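Local coordinates for uncharacterized protein (Bordetella pertussis, PDB 3FVV) that probably dephosphorylates histidinol phosphate to histidinol, the direct precursor of histidine, as a magnesium-dependent hydrolase of the HAD superfamily, at residues 81-90 against 120-128; 111-119 against 155-164. One frame throughout, in Å; residues are numbered along the deposited sequence.

Contact 1. Residues 81-90 against 120-128; sequences HEEFMRDVIR and FVTAPIARA
Phe84 O accepts from both Val88 N and Ile89 N, the second bond belonging to the pi-type turn at 85-89; the Phe84 ring itself meets Val121 CG1. No hydrogen bond joins this helix to helix 120-128, and the two pack through side chains. His81, at the start of its segment, faces Phe120, Val121 and Pro124. With CG opposite the backbone N (chi1 -172°), its ring reaches across, and Val121 O lies at the ring edge near its plane, 2.9 Å from His81 CE1, which is short for a carbon. NE2 stands further off, 3.3 Å from Val121 O, at an angle too poor for a hydrogen bond. Phe120 O sits over one ring face, and the Phe120 ring lies obliquely, its plane at 70° to the imidazole. The His81 and Pro124 side chains approach from opposite directions, and Pro124 CG comes within 3.7 Å of His81 NE2, obliquely to the ring. Further along, the Met85 chain, bent at chi2 and chi3, lays SD against Ile125 CG1 (3.8 Å) and carries CE towards Pro124 O. Pro124 stands where helix 120-128 is kinked. Ile89 and Ile125 meet through their CD1 methyls, 4.1 Å apart, and at the far end Arg90 NH1 approaches Ala128 CB. Trp24 on helix 20-30 packs against His81, Phe84 and Val121. With axes inclined at 50°, the two helices form a mainly apolar joint between the helical cap and the Rossmann-like core, consistent with the C1-capped architecture of SerB-type HAD phosphatases.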
loop_
_atom_site.group_PDB
_atom_site.type_symbol
_atom_site.label_atom_id
_atom_site.label_comp_id
_atom_site.label_asym_id
_atom_site.label_seq_id
_atom_site.Cartn_x
_atom_site.Cartn_y
_atom_site.Cartn_z
ATOM N N HIS A 81 8.682 5.253 -13.586
ATOM C CA HIS A 81 7.480 4.712 -12.996
ATOM C C HIS A 81 6.392 4.428 -14.042
ATOM O O HIS A 81 5.697 3.483 -13.930
ATOM C CB HIS A 81 7.002 5.588 -11.859
ATOM C CG HIS A 81 5.873 4.991 -11.099
ATOM N ND1 HIS A 81 6.053 4.233 -9.952
ATOM C CD2 HIS A 81 4.558 4.985 -11.342
ATOM C CE1 HIS A 81 4.882 3.814 -9.519
ATOM N NE2 HIS A 81 3.958 4.251 -10.344
ATOM N N GLU A 82 6.242 5.265 -15.047
ATOM C CA GLU A 82 5.302 4.946 -16.118
ATOM C C GLU A 82 5.633 3.646 -16.799
ATOM O O GLU A 82 4.790 2.858 -17.085
ATOM C CB GLU A 82 5.210 6.052 -17.186
ATOM C CG GLU A 82 4.713 7.381 -16.679
ATOM C CD GLU A 82 4.976 8.538 -17.649
ATOM O OE1 GLU A 82 5.342 8.288 -18.809
ATOM O OE2 GLU A 82 4.866 9.719 -17.241
ATOM N N GLU A 83 6.896 3.383 -17.036
ATOM C CA GLU A 83 7.266 2.120 -17.627
ATOM C C GLU A 83 6.911 0.956 -16.689
ATOM O O GLU A 83 6.493 -0.076 -17.135
ATOM C CB GLU A 83 8.786 2.173 -17.923
ATOM C CG GLU A 83 9.375 0.865 -18.443
ATOM C CD GLU A 83 10.938 0.950 -18.481
ATOM O OE1 GLU A 83 11.469 2.086 -18.643
ATOM O OE2 GLU A 83 11.612 -0.097 -18.274
ATOM N N PHE A 84 7.157 1.138 -15.389
ATOM C CA PHE A 84 6.790 0.208 -14.343
ATOM C C PHE A 84 5.288 -0.059 -14.344
ATOM O O PHE A 84 4.856 -1.196 -14.184
ATOM C CB PHE A 84 7.243 0.779 -12.995
ATOM C CG PHE A 84 6.828 -0.025 -11.769
ATOM C CD1 PHE A 84 7.322 -1.315 -11.564
ATOM C CD2 PHE A 84 6.040 0.528 -10.820
ATOM C CE1 PHE A 84 7.014 -2.050 -10.465
ATOM C CE2 PHE A 84 5.678 -0.205 -9.637
ATOM C CZ PHE A 84 6.181 -1.488 -9.461
ATOM N N MET A 85 4.512 1.000 -14.502
ATOM C CA MET A 85 3.063 0.818 -14.509
ATOM C C MET A 85 2.680 -0.027 -15.696
ATOM O O MET A 85 1.946 -1.001 -15.547
ATOM C CB MET A 85 2.293 2.139 -14.590
ATOM C CG MET A 85 2.219 2.894 -13.290
ATOM S SD MET A 85 1.290 2.103 -11.940
ATOM C CE MET A 85 -0.375 2.329 -12.652
ATOM N N ARG A 86 3.242 0.309 -16.864
ATOM C CA ARG A 86 2.898 -0.374 -18.125
ATOM C C ARG A 86 3.320 -1.848 -18.158
ATOM O O ARG A 86 2.618 -2.687 -18.738
ATOM C CB ARG A 86 3.575 0.406 -19.270
ATOM C CG ARG A 86 3.640 -0.234 -20.583
ATOM C CD ARG A 86 4.468 0.619 -21.688
ATOM N NE ARG A 86 4.112 2.017 -21.512
ATOM C CZ ARG A 86 4.910 2.994 -21.044
ATOM N NH1 ARG A 86 6.214 2.834 -20.827
ATOM N NH2 ARG A 86 4.391 4.181 -20.859
ATOM N N ASP A 87 4.476 -2.170 -17.579
ATOM C CA ASP A 87 5.132 -3.491 -17.781
ATOM C C ASP A 87 4.916 -4.404 -16.572
ATOM O O ASP A 87 4.955 -5.610 -16.696
ATOM C CB ASP A 87 6.658 -3.355 -17.997
ATOM C CG ASP A 87 6.998 -2.693 -19.313
ATOM O OD1 ASP A 87 6.048 -2.519 -20.088
ATOM O OD2 ASP A 87 8.177 -2.364 -19.578
ATOM N N VAL A 88 4.718 -3.833 -15.393
ATOM C CA VAL A 88 4.527 -4.645 -14.195
ATOM C C VAL A 88 3.131 -4.498 -13.575
ATOM O O VAL A 88 2.426 -5.457 -13.366
ATOM C CB VAL A 88 5.606 -4.291 -13.141
ATOM C CG1 VAL A 88 5.437 -5.202 -11.858
ATOM C CG2 VAL A 88 6.973 -4.438 -13.730
ATOM N N ILE A 89 2.712 -3.289 -13.256
ATOM C CA ILE A 89 1.499 -3.165 -12.479
ATOM C C ILE A 89 0.271 -3.460 -13.341
ATOM O O ILE A 89 -0.535 -4.352 -12.998
ATOM C CB ILE A 89 1.388 -1.794 -11.779
ATOM C CG1 ILE A 89 2.570 -1.604 -10.788
ATOM C CG2 ILE A 89 0.058 -1.672 -11.041
ATOM C CD1 ILE A 89 2.631 -2.591 -9.591
ATOM N N ARG A 90 0.108 -2.721 -14.432
ATOM C CA ARG A 90 -1.111 -2.843 -15.234
ATOM C C ARG A 90 -1.495 -4.267 -15.618
ATOM O O ARG A 90 -2.640 -4.640 -15.468
ATOM C CB ARG A 90 -1.052 -2.034 -16.516
ATOM C CG ARG A 90 -1.269 -0.655 -16.287
ATOM C CD ARG A 90 -2.245 -0.016 -17.267
ATOM N NE ARG A 90 -2.728 1.176 -16.590
ATOM C CZ ARG A 90 -3.947 1.316 -16.068
ATOM N NH1 ARG A 90 -4.244 2.440 -15.462
ATOM N NH2 ARG A 90 -4.869 0.371 -16.155
ATOM N N PHE A 120 4.808 7.964 -3.737
ATOM C CA PHE A 120 5.323 8.115 -5.072
ATOM C C PHE A 120 5.022 6.868 -5.931
ATOM O O PHE A 120 4.596 6.961 -7.074
ATOM C CB PHE A 120 6.846 8.401 -5.118
ATOM C CG PHE A 120 7.360 8.456 -6.523
ATOM C CD1 PHE A 120 7.140 9.575 -7.306
ATOM C CD2 PHE A 120 7.919 7.347 -7.116
ATOM C CE1 PHE A 120 7.551 9.608 -8.648
ATOM C CE2 PHE A 120 8.307 7.386 -8.462
ATOM C CZ PHE A 120 8.119 8.511 -9.193
ATOM N N VAL A 121 5.273 5.713 -5.368
ATOM C CA VAL A 121 5.029 4.447 -6.042
ATOM C C VAL A 121 3.550 4.143 -6.190
ATOM O O VAL A 121 3.161 3.605 -7.193
ATOM C CB VAL A 121 5.790 3.264 -5.314
ATOM C CG1 VAL A 121 5.372 1.884 -5.877
ATOM C CG2 VAL A 121 7.306 3.486 -5.425
ATOM N N THR A 122 2.711 4.540 -5.249
ATOM C CA THR A 122 1.317 4.093 -5.262
ATOM C C THR A 122 0.277 5.086 -5.747
ATOM O O THR A 122 -0.826 4.697 -6.019
ATOM C CB THR A 122 0.885 3.578 -3.871
ATOM O OG1 THR A 122 1.258 4.529 -2.862
ATOM C CG2 THR A 122 1.579 2.215 -3.568
ATOM N N ALA A 123 0.612 6.364 -5.813
ATOM C CA ALA A 123 -0.351 7.374 -6.325
ATOM C C ALA A 123 -0.981 7.001 -7.669
ATOM O O ALA A 123 -2.199 7.006 -7.793
ATOM C CB ALA A 123 0.259 8.792 -6.323
ATOM N N PRO A 124 -0.191 6.622 -8.670
ATOM C CA PRO A 124 -0.824 6.263 -9.980
ATOM C C PRO A 124 -1.622 4.950 -9.933
ATOM O O PRO A 124 -2.441 4.713 -10.776
ATOM C CB PRO A 124 0.367 6.111 -10.953
ATOM C CG PRO A 124 1.449 6.975 -10.311
ATOM C CD PRO A 124 1.257 6.787 -8.796
ATOM N N ILE A 125 -1.350 4.108 -8.947
ATOM C CA ILE A 125 -2.084 2.847 -8.751
ATOM C C ILE A 125 -3.463 3.121 -8.147
ATOM O O ILE A 125 -4.458 2.499 -8.561
ATOM C CB ILE A 125 -1.302 1.900 -7.829
ATOM C CG1 ILE A 125 0.124 1.688 -8.389
ATOM C CG2 ILE A 125 -2.071 0.571 -7.677
ATOM C CD1 ILE A 125 0.978 0.689 -7.686
ATOM N N ALA A 126 -3.543 4.042 -7.178
ATOM C CA ALA A 126 -4.861 4.488 -6.715
ATOM C C ALA A 126 -5.676 5.061 -7.845
ATOM O O ALA A 126 -6.887 4.733 -8.020
ATOM C CB ALA A 126 -4.759 5.454 -5.578
ATOM N N ARG A 127 -5.058 5.930 -8.625
ATOM C CA ARG A 127 -5.714 6.441 -9.810
ATOM C C ARG A 127 -6.149 5.329 -10.794
ATOM O O ARG A 127 -7.240 5.412 -11.401
ATOM C CB ARG A 127 -4.778 7.420 -10.514
ATOM C CG ARG A 127 -5.264 7.966 -11.838
ATOM C CD ARG A 127 -4.190 8.867 -12.359
ATOM N NE ARG A 127 -4.293 9.168 -13.778
ATOM C CZ ARG A 127 -4.705 10.326 -14.299
ATOM N NH1 ARG A 127 -5.125 11.345 -13.520
ATOM N NH2 ARG A 127 -4.699 10.468 -15.614
ATOM N N ALA A 128 -5.327 4.304 -10.982
ATOM C CA ALA A 128 -5.731 3.207 -11.892
ATOM C C ALA A 128 -7.006 2.499 -11.441
ATOM O O ALA A 128 -7.732 1.950 -12.267
ATOM C CB ALA A 128 -4.591 2.188 -12.100
#

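Contact 2. Residues 111-119 against 155-164; sequences CALVTATNS and SFREGKVVRV. With SO4 (sulfate ion), chain C.
Lys160 starts with CG opposite its carbonyl carbon (chi1 -69°) and continues in an extended run that takes CD past Val114 CG1 (3.7 Å). Lys160 NZ donates to Val114 O over 2.9 Å from above the carbonyl plane, 39° out of it. A second torsion matters on the strand side: Thr115 turns OG1 opposite its backbone N (chi1 175°), where the oxygen donates to sulfate O1 at 2.9 Å and accepts from Thr117 N in an ST turn. Sulfate O2 is gripped twice, by Lys160 NZ and, almost straight, by Ala116 N at 2.8 Å. A strand-end threonine and a helix-borne lysine facing one anion match motifs II and III of the HAD fold, and the sulfate, probably from the crystallisation liquor, may mark the phosphate position. Leu11 N and Asp12 N also bind it, while Asp10 and Asp190 form salt bridges with Lys160 NZ and probably help to fix the ammonium group. Further along helix 158-164, Val164 CG2 meets Val114 CG1 at 4.0 Å. Ser155 sets CB against Thr115 O (3.4 Å), its OG being bonded to Ile135 O on the neighbouring strand, and Phe156 CD1 rests on the methyl of Ala116.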
loop_
_atom_site.group_PDB
_atom_site.type_symbol
_atom_site.label_atom_id
_atom_site.label_comp_id
_atom_site.label_asym_id
_atom_site.label_seq_id
_atom_site.Cartn_x
_atom_site.Cartn_y
_atom_site.Cartn_z
ATOM N N CYS A 111 -14.013 6.113 -0.688
ATOM C CA CYS A 111 -12.999 5.050 -0.919
ATOM C C CYS A 111 -11.559 5.595 -0.881
ATOM O O CYS A 111 -11.273 6.639 -1.433
ATOM C CB CYS A 111 -13.210 4.382 -2.278
ATOM S SG CYS A 111 -14.809 3.579 -2.400
ATOM N N ALA A 112 -10.670 4.826 -0.226
ATOM C CA ALA A 112 -9.272 5.170 -0.044
ATOM C C ALA A 112 -8.444 3.889 -0.115
ATOM O O ALA A 112 -8.857 2.796 0.386
ATOM C CB ALA A 112 -9.044 5.843 1.336
ATOM N N LEU A 113 -7.267 4.045 -0.711
ATOM C CA LEU A 113 -6.220 3.055 -0.689
ATOM C C LEU A 113 -5.290 3.357 0.498
ATOM O O LEU A 113 -4.801 4.499 0.641
ATOM C CB LEU A 113 -5.488 3.056 -2.035
ATOM C CG LEU A 113 -4.548 1.928 -2.441
ATOM C CD1 LEU A 113 -5.238 0.601 -2.687
ATOM C CD2 LEU A 113 -3.759 2.328 -3.731
ATOM N N VAL A 114 -5.099 2.340 1.359
ATOM C CA VAL A 114 -4.285 2.493 2.557
ATOM C C VAL A 114 -3.141 1.495 2.533
ATOM O O VAL A 114 -3.358 0.272 2.745
ATOM C CB VAL A 114 -5.134 2.297 3.858
ATOM C CG1 VAL A 114 -4.329 2.828 5.067
ATOM C CG2 VAL A 114 -6.491 2.999 3.743
ATOM N N THR A 115 -1.929 1.997 2.300
ATOM C CA THR A 115 -0.806 1.147 1.960
ATOM C C THR A 115 0.530 1.649 2.517
ATOM O O THR A 115 0.800 2.843 2.513
ATOM C CB THR A 115 -0.718 1.021 0.396
ATOM O OG1 THR A 115 0.443 0.275 0.030
ATOM C CG2 THR A 115 -0.657 2.394 -0.249
ATOM N N ALA A 116 1.376 0.707 2.956
ATOM C CA ALA A 116 2.723 1.014 3.436
ATOM C C ALA A 116 3.621 1.352 2.273
ATOM O O ALA A 116 4.648 1.969 2.475
ATOM C CB ALA A 116 3.339 -0.145 4.208
ATOM N N THR A 117 3.278 0.932 1.060
ATOM C CA THR A 117 4.168 1.232 -0.069
ATOM C C THR A 117 4.063 2.751 -0.350
ATOM O O THR A 117 2.996 3.309 -0.377
ATOM C CB THR A 117 3.909 0.315 -1.259
ATOM O OG1 THR A 117 4.259 -1.039 -0.907
ATOM C CG2 THR A 117 4.754 0.718 -2.513
ATOM N N ASN A 118 5.204 3.405 -0.516
ATOM C CA ASN A 118 5.252 4.869 -0.541
ATOM C C ASN A 118 4.391 5.521 -1.630
ATOM O O ASN A 118 4.191 4.936 -2.737
ATOM C CB ASN A 118 6.713 5.359 -0.557
ATOM C CG ASN A 118 7.381 5.261 -1.916
ATOM O OD1 ASN A 118 7.127 6.106 -2.775
ATOM N ND2 ASN A 118 8.323 4.316 -2.077
ATOM N N SER A 119 3.863 6.711 -1.289
ATOM C CA SER A 119 2.951 7.435 -2.143
ATOM C C SER A 119 3.497 7.819 -3.551
ATOM O O SER A 119 2.732 7.907 -4.486
ATOM C CB SER A 119 2.364 8.670 -1.435
ATOM O OG SER A 119 3.397 9.570 -1.087
ATOM N N SER A 155 2.254 4.559 7.032
ATOM C CA SER A 155 0.970 3.883 6.868
ATOM C C SER A 155 1.220 2.378 6.944
ATOM O O SER A 155 1.115 1.630 5.985
ATOM C CB SER A 155 0.308 4.324 5.575
ATOM O OG SER A 155 -1.057 3.999 5.643
ATOM N N PHE A 156 1.598 1.976 8.143
ATOM C CA PHE A 156 2.053 0.602 8.400
ATOM C C PHE A 156 1.638 0.194 9.798
ATOM O O PHE A 156 1.829 0.931 10.763
ATOM C CB PHE A 156 3.557 0.493 8.204
ATOM C CG PHE A 156 4.110 -0.879 8.451
ATOM C CD1 PHE A 156 3.838 -1.902 7.604
ATOM C CD2 PHE A 156 4.960 -1.113 9.549
ATOM C CE1 PHE A 156 4.362 -3.202 7.830
ATOM C CE2 PHE A 156 5.527 -2.366 9.781
ATOM C CZ PHE A 156 5.218 -3.427 8.902
ATOM N N ARG A 157 1.028 -0.974 9.876
ATOM C CA ARG A 157 0.522 -1.476 11.128
ATOM C C ARG A 157 -0.395 -0.465 11.833
ATOM O O ARG A 157 -1.380 -0.016 11.257
ATOM C CB ARG A 157 1.687 -1.903 12.027
ATOM C CG ARG A 157 2.473 -3.008 11.460
ATOM C CD ARG A 157 3.377 -3.617 12.517
ATOM N NE ARG A 157 3.938 -4.874 12.010
ATOM C CZ ARG A 157 5.244 -5.208 11.999
ATOM N NH1 ARG A 157 6.182 -4.395 12.502
ATOM N NH2 ARG A 157 5.634 -6.388 11.494
ATOM N N GLU A 158 -0.069 -0.112 13.077
ATOM C CA GLU A 158 -0.899 0.805 13.843
ATOM C C GLU A 158 -0.912 2.187 13.178
ATOM O O GLU A 158 -1.818 2.971 13.404
ATOM C CB GLU A 158 -0.430 0.961 15.332
ATOM C CG GLU A 158 0.305 -0.253 15.994
ATOM C CD GLU A 158 1.861 -0.246 15.764
ATOM O OE1 GLU A 158 2.569 0.720 16.200
ATOM O OE2 GLU A 158 2.395 -1.229 15.177
ATOM N N GLY A 159 0.141 2.520 12.414
ATOM C CA GLY A 159 0.164 3.781 11.679
ATOM C C GLY A 159 -0.966 3.924 10.672
ATOM O O GLY A 159 -1.402 5.047 10.385
ATOM N N LYS A 160 -1.436 2.814 10.099
ATOM C CA LYS A 160 -2.568 2.906 9.186
ATOM C C LYS A 160 -3.770 3.478 9.928
ATOM O O LYS A 160 -4.508 4.285 9.355
ATOM C CB LYS A 160 -2.910 1.573 8.572
ATOM C CG LYS A 160 -1.858 1.076 7.608
ATOM C CD LYS A 160 -2.444 0.066 6.593
ATOM C CE LYS A 160 -1.361 -0.372 5.619
ATOM N NZ LYS A 160 -1.849 -1.390 4.644
ATOM N N VAL A 161 -3.931 3.123 11.211
ATOM C CA VAL A 161 -5.064 3.620 11.997
ATOM C C VAL A 161 -4.954 5.112 12.237
ATOM O O VAL A 161 -5.898 5.877 11.924
ATOM C CB VAL A 161 -5.338 2.797 13.323
ATOM C CG1 VAL A 161 -6.680 3.282 14.001
ATOM C CG2 VAL A 161 -5.406 1.311 13.024
ATOM N N VAL A 162 -3.807 5.541 12.745
ATOM C CA VAL A 162 -3.526 6.962 12.934
ATOM C C VAL A 162 -3.768 7.760 11.610
ATOM O O VAL A 162 -4.532 8.726 11.572
ATOM C CB VAL A 162 -2.058 7.135 13.478
ATOM C CG1 VAL A 162 -1.609 8.609 13.577
ATOM C CG2 VAL A 162 -1.936 6.456 14.836
ATOM N N ARG A 163 -3.182 7.288 10.503
ATOM C CA ARG A 163 -3.267 8.022 9.264
ATOM C C ARG A 163 -4.703 8.118 8.757
ATOM O O ARG A 163 -5.114 9.137 8.270
ATOM C CB ARG A 163 -2.336 7.385 8.198
ATOM C CG ARG A 163 -0.891 7.635 8.488
ATOM C CD ARG A 163 -0.508 9.144 8.188
ATOM N NE ARG A 163 -0.891 9.470 6.816
ATOM C CZ ARG A 163 -0.174 9.161 5.729
ATOM N NH1 ARG A 163 0.971 8.542 5.834
ATOM N NH2 ARG A 163 -0.630 9.424 4.511
ATOM N N VAL A 164 -5.468 7.048 8.892
ATOM C CA VAL A 164 -6.834 7.056 8.449
ATOM C C VAL A 164 -7.599 8.072 9.308
ATOM O O VAL A 164 -8.413 8.855 8.786
ATOM C CB VAL A 164 -7.458 5.644 8.571
ATOM C CG1 VAL A 164 -8.934 5.748 8.433
ATOM C CG2 VAL A 164 -6.874 4.679 7.476
HETATM S S SO4 C . 0.602 -2.783 1.860
HETATM O O1 SO4 C . -0.349 -2.378 0.756
HETATM O O2 SO4 C . 0.501 -1.909 3.092
HETATM O O3 SO4 C . 0.358 -4.201 2.070
HETATM O O4 SO4 C . 1.999 -2.649 1.419
#

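Overall arrangement
Contacts 1 and 2 share one continuous run of chain: strand 110-115 leads through the turn of contact 2 directly into helix 119-128 of contact 1. Their centres lie 18 Å apart, yet they touch, since Ala126 packs on Leu113 and Thr122 OG1 probably bonds to Thr117 O. Contact 2 is the more buried, close to the middle of the chain, and its lysine, threonine and backbone amide converge on an anion. Contact 1 lies further out, partly buried, with an exposed arginine at one end, and relies on methyl, thioether and ring packing without a cross-segment hydrogen bond. Contact 2 thus combines its polar grip with some apolar packing, whereas packing dominates where the two helices meet.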